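Local coordinates for BH0493 protein (Bacillus halodurans C-125, PDB 2QEE), which binds zinc and is a putative metal-dependent hydrolase of the amidohydrolase superfamily, at residues Val300-Ser304 and Arg305-His309; Pro333-Ile336 and Asn337-Thr340; Glu377-Ile380 and Asp381-Asp385. One frame throughout, in Å; residues are numbered along the deposited sequence.

Contact 1 of 3, residues Val300-Ser304 and Arg305-His309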
ATOM      1  N   VAL C 300      17.994   0.538  -9.815  1.00 14.09           N
ATOM      2  CA  VAL C 300      17.003  -0.515  -9.463  1.00 14.06           C
ATOM      3  C   VAL C 300      15.605  -0.006  -9.658  1.00 12.36           C
ATOM      4  O   VAL C 300      15.318   1.152  -9.308  1.00 12.77           O
ATOM      5  CB  VAL C 300      17.188  -0.936  -7.989  1.00 13.76           C
ATOM      6  CG1 VAL C 300      16.115  -2.023  -7.509  1.00 14.62           C
ATOM      7  CG2 VAL C 300      18.598  -1.518  -7.746  1.00 16.06           C
ATOM      8  N   THR C 301      14.773  -0.851 -10.231  1.00 13.27           N
ATOM      9  CA  THR C 301      13.320  -0.671 -10.238  1.00 13.14           C
ATOM     10  C   THR C 301      12.711  -2.015  -9.799  1.00 14.32           C
ATOM     11  O   THR C 301      13.298  -3.086 -10.083  1.00 14.91           O
ATOM     12  CB  THR C 301      12.803  -0.184 -11.612  1.00 15.50           C
ATOM     13  OG1 THR C 301      11.495   0.398 -11.477  1.00 13.33           O
ATOM     14  CG2 THR C 301      12.749  -1.292 -12.705  1.00 13.80           C
ATOM     15  N   MET C 302      11.543  -1.964  -9.139  1.00 12.18           N
ATOM     16  CA  MET C 302      10.974  -3.216  -8.592  1.00 14.11           C
ATOM     17  C   MET C 302       9.535  -3.343  -9.019  1.00 12.98           C
ATOM     18  O   MET C 302       8.856  -2.341  -9.240  1.00 12.41           O
ATOM     19  CB  MET C 302      11.092  -3.333  -7.073  1.00 14.89           C
ATOM     20  CG  MET C 302      12.566  -3.402  -6.619  1.00 15.31           C
ATOM     21  SD  MET C 302      12.860  -3.630  -4.906  1.00 16.87           S
ATOM     22  CE  MET C 302      12.667  -5.486  -4.865  1.00 13.14           C
ATOM     23  N   LEU C 303       9.084  -4.587  -9.137  1.00 13.04           N
ATOM     24  CA  LEU C 303       7.767  -4.782  -9.777  1.00 13.26           C
ATOM     25  C   LEU C 303       6.571  -4.816  -8.798  1.00 12.38           C
ATOM     26  O   LEU C 303       5.423  -4.548  -9.218  1.00 11.66           O
ATOM     27  CB  LEU C 303       7.782  -6.078 -10.607  1.00 14.34           C
ATOM     28  CG  LEU C 303       6.627  -6.311 -11.588  1.00 12.32           C
ATOM     29  CD1 LEU C 303       6.389  -5.201 -12.616  1.00 13.41           C
ATOM     30  CD2 LEU C 303       6.913  -7.690 -12.358  1.00 15.35           C
ATOM     31  N   SER C 304       6.831  -5.248  -7.576  1.00 12.70           N
ATOM     32  CA  SER C 304       5.718  -5.408  -6.578  1.00 11.05           C
ATOM     33  C   SER C 304       5.389  -4.010  -5.977  1.00 10.46           C
ATOM     34  O   SER C 304       6.290  -3.296  -5.523  1.00 12.38           O
ATOM     35  CB  SER C 304       6.138  -6.401  -5.478  1.00 14.00           C
ATOM     36  OG  SER C 304       5.158  -6.422  -4.421  1.00 12.46           O
ATOM     37  N   ARG C 305       4.075  -3.730  -5.814  1.00 11.84           N
ATOM     38  CA  ARG C 305       3.647  -2.518  -5.123  1.00 12.80           C
ATOM     39  C   ARG C 305       4.261  -2.516  -3.727  1.00 12.81           C
ATOM     40  O   ARG C 305       4.623  -1.461  -3.191  1.00 10.33           O
ATOM     41  CB  ARG C 305       2.107  -2.487  -4.997  1.00 10.67           C
ATOM     42  CG  ARG C 305       1.603  -1.180  -4.383  1.00  9.49           C
ATOM     43  CD  ARG C 305       0.078  -1.305  -4.150  1.00 12.37           C
ATOM     44  NE  ARG C 305      -0.375  -0.024  -3.595  1.00 12.42           N
ATOM     45  CZ  ARG C 305      -1.457   0.121  -2.846  1.00 17.20           C
ATOM     46  NH1 ARG C 305      -2.198  -0.951  -2.557  1.00 12.72           N
ATOM     47  NH2 ARG C 305      -1.830   1.341  -2.467  1.00 14.44           N
ATOM     48  N   GLU C 306       4.373  -3.711  -3.130  1.00 12.46           N
ATOM     49  CA  GLU C 306       4.677  -3.860  -1.717  1.00 11.69           C
ATOM     50  C   GLU C 306       6.195  -3.681  -1.423  1.00 10.57           C
ATOM     51  O   GLU C 306       6.617  -3.638  -0.253  1.00 14.40           O
ATOM     52  CB  GLU C 306       4.185  -5.212  -1.188  1.00 12.76           C
ATOM     53  CG  GLU C 306       2.693  -5.215  -0.974  1.00 13.38           C
ATOM     54  CD  GLU C 306       1.887  -5.068  -2.258  1.00 16.27           C
ATOM     55  OE1 GLU C 306       2.184  -5.820  -3.222  1.00 14.29           O
ATOM     56  OE2 GLU C 306       0.882  -4.295  -2.228  1.00 15.83           O
ATOM     57  N   ASN C 307       6.988  -3.586  -2.510  1.00 11.08           N
ATOM     58  CA  ASN C 307       8.434  -3.252  -2.359  1.00 12.24           C
ATOM     59  C   ASN C 307       8.756  -1.738  -2.430  1.00 13.73           C
ATOM     60  O   ASN C 307       9.895  -1.348  -2.209  1.00 12.85           O
ATOM     61  CB  ASN C 307       9.278  -3.966  -3.454  1.00 12.79           C
ATOM     62  CG  ASN C 307       9.609  -5.417  -3.122  1.00 14.40           C
ATOM     63  OD1 ASN C 307       9.432  -6.286  -3.989  1.00 13.99           O
ATOM     64  ND2 ASN C 307      10.131  -5.696  -1.921  1.00 14.90           N
ATOM     65  N   GLN C 308       7.793  -0.922  -2.847  1.00 12.72           N
ATOM     66  CA  GLN C 308       8.178   0.446  -3.306  1.00 12.53           C
ATOM     67  C   GLN C 308       8.613   1.286  -2.153  1.00 12.62           C
ATOM     68  O   GLN C 308       9.637   1.961  -2.243  1.00 12.57           O
ATOM     69  CB  GLN C 308       7.002   1.147  -4.049  1.00 10.04           C
ATOM     70  CG  GLN C 308       6.540   0.348  -5.324  1.00 10.57           C
ATOM     71  CD  GLN C 308       7.783   0.037  -6.259  1.00 15.69           C
ATOM     72  OE1 GLN C 308       8.707   0.839  -6.368  1.00 14.52           O
ATOM     73  NE2 GLN C 308       7.781  -1.124  -6.921  1.00 12.28           N
ATOM     74  N   HIS C 309       7.872   1.256  -1.027  1.00 11.45           N
ATOM     75  CA  HIS C 309       8.267   2.155   0.060  1.00 13.26           C
ATOM     76  C   HIS C 309       9.670   1.797   0.578  1.00 13.03           C
ATOM     77  O   HIS C 309      10.537   2.658   0.805  1.00 13.28           O
ATOM     78  CB  HIS C 309       7.225   2.091   1.184  1.00 13.60           C
ATOM     79  CG  HIS C 309       7.627   2.883   2.388  1.00 11.99           C
ATOM     80  ND1 HIS C 309       8.332   2.318   3.414  1.00 11.56           N
ATOM     81  CD2 HIS C 309       7.480   4.193   2.697  1.00 12.99           C
ATOM     82  CE1 HIS C 309       8.585   3.231   4.331  1.00 11.73           C
ATOM     83  NE2 HIS C 309       8.077   4.380   3.925  1.00 13.15           N
TER
HETATM   84  O   HOH W   1      10.632   0.639  -8.317  1.00 12.78           O
HETATM   85  O   HOH W   2       9.082  -6.947  -6.638  1.00 15.52           O
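The side-chain amide of Gln308 folds back over the end of the strand and bonds to two main-chain carbonyls. Its NE2 reaches Met302 O at 2.8 Å and Ser304 O at 3.0 Å, coming above the plane of each carbonyl rather than along a lone pair. A chain bent at chi2 (-52°) turns the amide toward the strand, and a water links its OE1 to Met302 N. Ser304 O also accepts Asn307 N at 3.1 Å, from the face opposite Gln308 NE2, closing a type I turn with Arg305 and Glu306 at its corners. Ser304 OG in turn accepts Glu306 N at 3.1 Å, which makes an ST turn. The van der Waals part is small: Met302 CE lies against the Asn307 amide, 3.4 Å from its OD1, the side chains crossing at about a right angle. Asn307 ND2 bonds to Glu310 and to Ala281 O, and a second water accepts from Ser304 N and probably donates to Asn307 OD1. This buried turn leads from strand 298-302 into helix 308-317 of a beta-alpha-beta unit, at the strand's C-terminal end, where amidohydrolase barrels carry their metal site; the zinc lies about 9 Å from the Leu303 side chain.

Contact 2 of 3, residues Pro333-Ile336 and Asn337-Thr340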
ATOM      1  N   PRO C 333      -1.729   5.165 -13.113  1.00 11.30           N
ATOM      2  CA  PRO C 333      -1.874   6.465 -12.360  1.00 12.46           C
ATOM      3  C   PRO C 333      -1.924   6.334 -10.817  1.00 12.47           C
ATOM      4  O   PRO C 333      -1.262   7.079 -10.113  1.00 12.02           O
ATOM      5  CB  PRO C 333      -3.180   7.040 -12.929  1.00 13.19           C
ATOM      6  CG  PRO C 333      -3.008   6.677 -14.432  1.00 13.58           C
ATOM      7  CD  PRO C 333      -2.547   5.196 -14.342  1.00 10.88           C
ATOM      8  N   GLU C 334      -2.699   5.411 -10.282  1.00 12.07           N
ATOM      9  CA  GLU C 334      -2.839   5.323  -8.806  1.00 12.84           C
ATOM     10  C   GLU C 334      -1.478   4.979  -8.169  1.00 12.02           C
ATOM     11  O   GLU C 334      -1.072   5.538  -7.148  1.00 14.25           O
ATOM     12  CB  GLU C 334      -3.890   4.239  -8.471  1.00 12.90           C
ATOM     13  CG  GLU C 334      -3.989   3.907  -6.974  1.00 15.02           C
ATOM     14  CD  GLU C 334      -4.666   5.040  -6.175  1.00 12.20           C
ATOM     15  OE1 GLU C 334      -5.127   6.043  -6.789  1.00 17.79           O
ATOM     16  OE2 GLU C 334      -4.718   4.882  -4.934  1.00 14.39           O
ATOM     17  N   ILE C 335      -0.713   4.121  -8.842  1.00 10.52           N
ATOM     18  CA  ILE C 335       0.577   3.679  -8.333  1.00 10.85           C
ATOM     19  C   ILE C 335       1.664   4.702  -8.643  1.00 12.70           C
ATOM     20  O   ILE C 335       2.483   4.997  -7.777  1.00 11.06           O
ATOM     21  CB  ILE C 335       0.923   2.230  -8.836  1.00 14.45           C
ATOM     22  CG1 ILE C 335      -0.198   1.197  -8.437  1.00 13.90           C
ATOM     23  CG2 ILE C 335       2.358   1.838  -8.345  1.00 12.31           C
ATOM     24  CD1 ILE C 335      -0.432   1.012  -6.932  1.00 19.20           C
ATOM     25  N   ILE C 336       1.695   5.205  -9.868  1.00 11.29           N
ATOM     26  CA  ILE C 336       2.664   6.282 -10.217  1.00 11.90           C
ATOM     27  C   ILE C 336       2.558   7.452  -9.197  1.00 12.42           C
ATOM     28  O   ILE C 336       3.578   7.937  -8.677  1.00 11.51           O
ATOM     29  CB  ILE C 336       2.446   6.811 -11.641  1.00 14.25           C
ATOM     30  CG1 ILE C 336       2.644   5.653 -12.677  1.00 10.98           C
ATOM     31  CG2 ILE C 336       3.335   8.067 -11.853  1.00 11.39           C
ATOM     32  CD1 ILE C 336       2.090   6.114 -14.097  1.00 15.65           C
ATOM     33  N   ASN C 337       1.332   7.829  -8.877  1.00 10.78           N
ATOM     34  CA  ASN C 337       1.141   8.948  -7.958  1.00 11.85           C
ATOM     35  C   ASN C 337       1.706   8.587  -6.553  1.00 11.64           C
ATOM     36  O   ASN C 337       2.487   9.346  -5.932  1.00 13.25           O
ATOM     37  CB  ASN C 337      -0.357   9.241  -7.839  1.00 12.54           C
ATOM     38  CG  ASN C 337      -0.600  10.405  -6.896  1.00 15.23           C
ATOM     39  OD1 ASN C 337      -0.112  11.514  -7.158  1.00 13.04           O
ATOM     40  ND2 ASN C 337      -1.294  10.147  -5.815  1.00 15.50           N
ATOM     41  N   GLU C 338       1.286   7.455  -5.970  1.00  9.98           N
ATOM     42  CA  GLU C 338       1.798   7.131  -4.629  1.00 10.45           C
ATOM     43  C   GLU C 338       3.312   6.963  -4.616  1.00 10.93           C
ATOM     44  O   GLU C 338       3.968   7.470  -3.681  1.00 11.01           O
ATOM     45  CB  GLU C 338       1.075   5.941  -3.993  1.00 10.84           C
ATOM     46  CG  GLU C 338       1.441   4.555  -4.609  1.00 10.82           C
ATOM     47  CD  GLU C 338       0.711   3.378  -3.865  1.00 11.18           C
ATOM     48  OE1 GLU C 338       1.252   2.243  -3.842  1.00 14.28           O
ATOM     49  OE2 GLU C 338      -0.413   3.587  -3.332  1.00 15.66           O
ATOM     50  N   MET C 339       3.883   6.317  -5.649  1.00 10.44           N
ATOM     51  CA  MET C 339       5.302   6.083  -5.661  1.00 11.91           C
ATOM     52  C   MET C 339       6.055   7.414  -5.754  1.00 11.77           C
ATOM     53  O   MET C 339       7.029   7.600  -5.063  1.00 10.93           O
ATOM     54  CB  MET C 339       5.647   5.210  -6.877  1.00  9.95           C
ATOM     55  CG  MET C 339       5.357   3.710  -6.640  1.00  9.72           C
ATOM     56  SD  MET C 339       5.751   2.783  -8.176  1.00 14.00           S
ATOM     57  CE  MET C 339       7.551   3.078  -8.263  1.00 13.12           C
ATOM     58  N   THR C 340       5.636   8.301  -6.657  1.00 10.48           N
ATOM     59  CA  THR C 340       6.321   9.569  -6.894  1.00 10.56           C
ATOM     60  C   THR C 340       6.289  10.436  -5.613  1.00 11.75           C
ATOM     61  O   THR C 340       7.266  11.076  -5.277  1.00 11.96           O
ATOM     62  CB  THR C 340       5.746  10.265  -8.162  1.00 11.11           C
ATOM     63  OG1 THR C 340       5.911   9.366  -9.296  1.00 10.81           O
ATOM     64  CG2 THR C 340       6.466  11.575  -8.485  1.00 10.36           C
TER
HETATM   65  O   HOH W   3      -2.398   7.373  -5.582  1.00 13.30           O
HETATM   66  O   HOH W   4      -2.788   4.797  -3.113  1.00 13.61           O
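Ile335 and Met339, one helical turn apart, make the tight side of this contact: Ile335 CG2 lies 3.5 Å from Met339 SD, with the two side chains crossing at a slant and Met339 CG also against the methyl. Beside them Ile335 CD1 lies against the carboxylate end of Glu338, 3.7 Å from its OE1. Glu338 CG stands between its own N and carbonyl carbon (chi1 73°), which lays it 3.4 Å from Ile335 O and directs the otherwise extended chain alongside the isoleucine. Ile336 and Thr340 also lie side by side. Thr340 OG1 gives a hydrogen bond of 2.8 Å to Ile336 O, and Thr340 N a second to the same oxygen at 2.9 Å, from opposite faces of the carbonyl. A valine in place of Thr340 removes the hydroxyl donor and would probably leave Ile336 O with only the main-chain N-H of that pair to hold it.

The other side of the helix is looser and joined through water. One water accepts from Asn337 ND2 and donates to Glu334 O, while Asn337 OD1 accepts from Arg341 NE. Another water donates 2.7 Å bonds to both Glu334 OE2 and Glu338 OE2, bridging carboxylate oxygens 4.8 Å apart. That like-charged pair is probably eased by Arg305, since Glu338 OE2 forms salt bridges with Arg305 of its own chain and with Arg305 of the third subunit. The whole is an i to i+3 and i to i+4 arrangement in the first turns of helix 333-347, with Ile336 against helix 363-388 and Glu334, Ile335 and Glu338 reaching neighbouring subunits; Glu334 belongs to a site seen to bind a second zinc or a magnesium ion.

Contact 3 of 3, residues Glu377-Ile380 and Asp381-Asp385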
ATOM      1  N   GLU C 377       1.778  17.369 -11.037  1.00 12.61           N
ATOM      2  CA  GLU C 377       0.874  17.535  -9.870  1.00 13.12           C
ATOM      3  C   GLU C 377       1.671  17.367  -8.582  1.00 13.59           C
ATOM      4  O   GLU C 377       1.504  18.135  -7.600  1.00 13.82           O
ATOM      5  CB  GLU C 377      -0.242  16.514  -9.917  1.00 13.13           C
ATOM      6  CG  GLU C 377      -1.241  16.694 -11.065  1.00 18.75           C
ATOM      7  CD  GLU C 377      -2.128  15.431 -11.276  1.00 20.27           C
ATOM      8  OE1 GLU C 377      -3.009  15.451 -12.172  1.00 28.89           O
ATOM      9  OE2 GLU C 377      -1.943  14.387 -10.574  1.00 26.33           O
ATOM     10  N   VAL C 378       2.542  16.353  -8.532  1.00 12.26           N
ATOM     11  CA  VAL C 378       3.346  16.135  -7.328  1.00 10.39           C
ATOM     12  C   VAL C 378       4.262  17.317  -7.053  1.00 10.91           C
ATOM     13  O   VAL C 378       4.315  17.885  -5.937  1.00 12.55           O
ATOM     14  CB  VAL C 378       4.151  14.809  -7.444  1.00 10.91           C
ATOM     15  CG1 VAL C 378       5.054  14.652  -6.250  1.00 10.90           C
ATOM     16  CG2 VAL C 378       3.140  13.604  -7.591  1.00 10.86           C
ATOM     17  N   LEU C 379       4.955  17.774  -8.103  1.00 10.17           N
ATOM     18  CA  LEU C 379       5.841  18.950  -7.938  1.00 12.12           C
ATOM     19  C   LEU C 379       5.100  20.219  -7.452  1.00 11.87           C
ATOM     20  O   LEU C 379       5.572  20.926  -6.562  1.00 12.20           O
ATOM     21  CB  LEU C 379       6.548  19.240  -9.291  1.00 13.82           C
ATOM     22  CG  LEU C 379       7.697  18.273  -9.627  1.00 11.38           C
ATOM     23  CD1 LEU C 379       8.056  18.564 -11.096  1.00 15.15           C
ATOM     24  CD2 LEU C 379       8.906  18.527  -8.673  1.00 12.65           C
ATOM     25  N   ILE C 380       3.939  20.468  -8.023  1.00 11.83           N
ATOM     26  CA  ILE C 380       3.103  21.642  -7.648  1.00 12.39           C
ATOM     27  C   ILE C 380       2.827  21.578  -6.111  1.00 12.42           C
ATOM     28  O   ILE C 380       3.081  22.543  -5.370  1.00 12.10           O
ATOM     29  CB  ILE C 380       1.801  21.762  -8.507  1.00 11.47           C
ATOM     30  CG1 ILE C 380       2.174  22.157  -9.938  1.00 12.19           C
ATOM     31  CG2 ILE C 380       0.904  22.814  -7.889  1.00 10.50           C
ATOM     32  CD1 ILE C 380       1.076  21.869 -11.034  1.00 12.07           C
ATOM     33  N   ASP C 381       2.378  20.415  -5.641  1.00 12.20           N
ATOM     34  CA  ASP C 381       2.093  20.263  -4.190  1.00 11.60           C
ATOM     35  C   ASP C 381       3.352  20.497  -3.347  1.00 13.94           C
ATOM     36  O   ASP C 381       3.290  21.152  -2.291  1.00 12.93           O
ATOM     37  CB  ASP C 381       1.582  18.840  -3.920  1.00 12.81           C
ATOM     38  CG  ASP C 381       0.068  18.718  -4.135  1.00 19.71           C
ATOM     39  OD1 ASP C 381      -0.645  19.776  -4.294  1.00 17.25           O
ATOM     40  OD2 ASP C 381      -0.433  17.550  -4.144  1.00 15.79           O
ATOM     41  N   LYS C 382       4.486  19.906  -3.775  1.00 11.50           N
ATOM     42  CA  LYS C 382       5.726  20.023  -2.985  1.00 12.91           C
ATOM     43  C   LYS C 382       6.286  21.451  -2.981  1.00 12.43           C
ATOM     44  O   LYS C 382       6.721  21.934  -1.945  1.00 12.73           O
ATOM     45  CB  LYS C 382       6.781  18.995  -3.452  1.00 14.05           C
ATOM     46  CG  LYS C 382       6.648  17.637  -2.742  1.00 14.65           C
ATOM     47  CD  LYS C 382       5.270  16.963  -2.961  1.00 12.35           C
ATOM     48  CE  LYS C 382       5.157  15.568  -2.225  1.00 12.44           C
ATOM     49  NZ  LYS C 382       5.082  15.860  -0.756  1.00 13.95           N
ATOM     50  N   TYR C 383       6.282  22.117  -4.141  1.00 10.14           N
ATOM     51  CA  TYR C 383       6.666  23.505  -4.185  1.00 10.45           C
ATOM     52  C   TYR C 383       5.739  24.348  -3.369  1.00 12.44           C
ATOM     53  O   TYR C 383       6.214  25.231  -2.622  1.00 13.14           O
ATOM     54  CB  TYR C 383       6.724  24.022  -5.614  1.00 12.91           C
ATOM     55  CG  TYR C 383       7.902  23.492  -6.401  1.00 11.32           C
ATOM     56  CD1 TYR C 383       9.235  23.630  -5.931  1.00 12.79           C
ATOM     57  CD2 TYR C 383       7.695  22.912  -7.664  1.00 10.03           C
ATOM     58  CE1 TYR C 383      10.323  23.186  -6.713  1.00 14.50           C
ATOM     59  CE2 TYR C 383       8.769  22.449  -8.435  1.00 12.46           C
ATOM     60  CZ  TYR C 383      10.052  22.580  -7.929  1.00 11.46           C
ATOM     61  OH  TYR C 383      11.074  22.119  -8.751  1.00 13.82           O
ATOM     62  N   ASP C 384       4.431  24.108  -3.478  1.00 13.72           N
ATOM     63  CA  ASP C 384       3.481  24.924  -2.700  1.00 14.08           C
ATOM     64  C   ASP C 384       3.715  24.793  -1.219  1.00 13.76           C
ATOM     65  O   ASP C 384       3.640  25.776  -0.500  1.00 14.21           O
ATOM     66  CB  ASP C 384       2.035  24.602  -3.038  1.00 13.54           C
ATOM     67  CG  ASP C 384       1.063  25.712  -2.561  1.00 18.44           C
ATOM     68  OD1 ASP C 384       1.407  26.900  -2.678  1.00 19.71           O
ATOM     69  OD2 ASP C 384      -0.009  25.340  -2.085  1.00 21.80           O
ATOM     70  N   ASP C 385       4.012  23.582  -0.744  1.00 12.44           N
ATOM     71  CA  ASP C 385       4.278  23.395   0.673  1.00 12.94           C
ATOM     72  C   ASP C 385       5.466  24.213   1.158  1.00 13.59           C
ATOM     73  O   ASP C 385       5.400  24.749   2.256  1.00 14.07           O
ATOM     74  CB  ASP C 385       4.477  21.903   0.969  1.00 13.18           C
ATOM     75  CG  ASP C 385       3.122  21.140   1.033  1.00 17.93           C
ATOM     76  OD1 ASP C 385       2.018  21.785   1.011  1.00 17.54           O
ATOM     77  OD2 ASP C 385       3.148  19.904   1.151  1.00 17.99           O
TER
HETATM   78  O   HOH W   5      -1.072  19.384  -7.550  1.00 19.00           O
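Leu379 and Tyr383 both turn CG away from the carbonyl carbon, with chi1 at -76° and -72°, which sends both side chains off the helix in the same direction, one turn apart. Leu379 CD2 reaches the ring at CE2, 3.9 Å away, and Leu379 CB meets the same carbon. The ring stays close to the backbone, its CD2 3.1 Å from Leu379 O, which meets it obliquely. Tyr383 OH reaches beyond the contact to Asp401 on helix 395-414, the helix whose Val402 and Leu405 cover Leu379.

Lys382 leaves its helix along Val378. The bend at chi2 (60°) draws CD in to 3.3 Å from Val378 O and 4.0 Å from Val378 CG1, so the hydrocarbon part of the lysine covers the valine while NZ goes on to a salt bridge with Glu345 of helix 333-347.

Asp381 packs CB 3.5 Å from Val378 O. A water donates to Glu377 O at 2.9 Å and, more weakly, to Asp381 OD1. The carboxylate is divided between two arginines, OD1 bridging to Arg8 and OD2 to Arg341, which probably fixes its rotation and would tend to stabilise its negative charge. Beneath all this run the regular i to i+4 bonds, among them Tyr383 N to Leu379 O at 2.8 Å and Asp384 N to Ile380 O at the same length.

Chemically, then, the two turns join to each other through backbone bonds and hydrocarbon packing, whereas their polar ends reach neighbouring helices: the charged groups of Asp381 and Lys382, with the hydroxyl of Tyr383, tie helix 363-388 to helices 8-21, 333-347 and 395-414.

Contacts 1, 2 and 3 follow one another along the chain and step outward from its centre, their own centres about 14, 16 and 25 Å from it. Contact 1 comes within about 9 Å, at the Leu303 side chain, of the zinc held by His28, His30 and Asp357. Contacts 1 and 2 meet directly, Arg305 NH2 bridging to Glu338 OE2 at 2.8 Å. Contact 2 in turn touches contact 3, where Asn337 OD1 packs on Val378 CG2 at 3.9 Å, whereas contacts 1 and 3 do not touch. A bound magnesium ion lies about 4 Å from the Glu334 side chain and about 5 Å from that of Arg305.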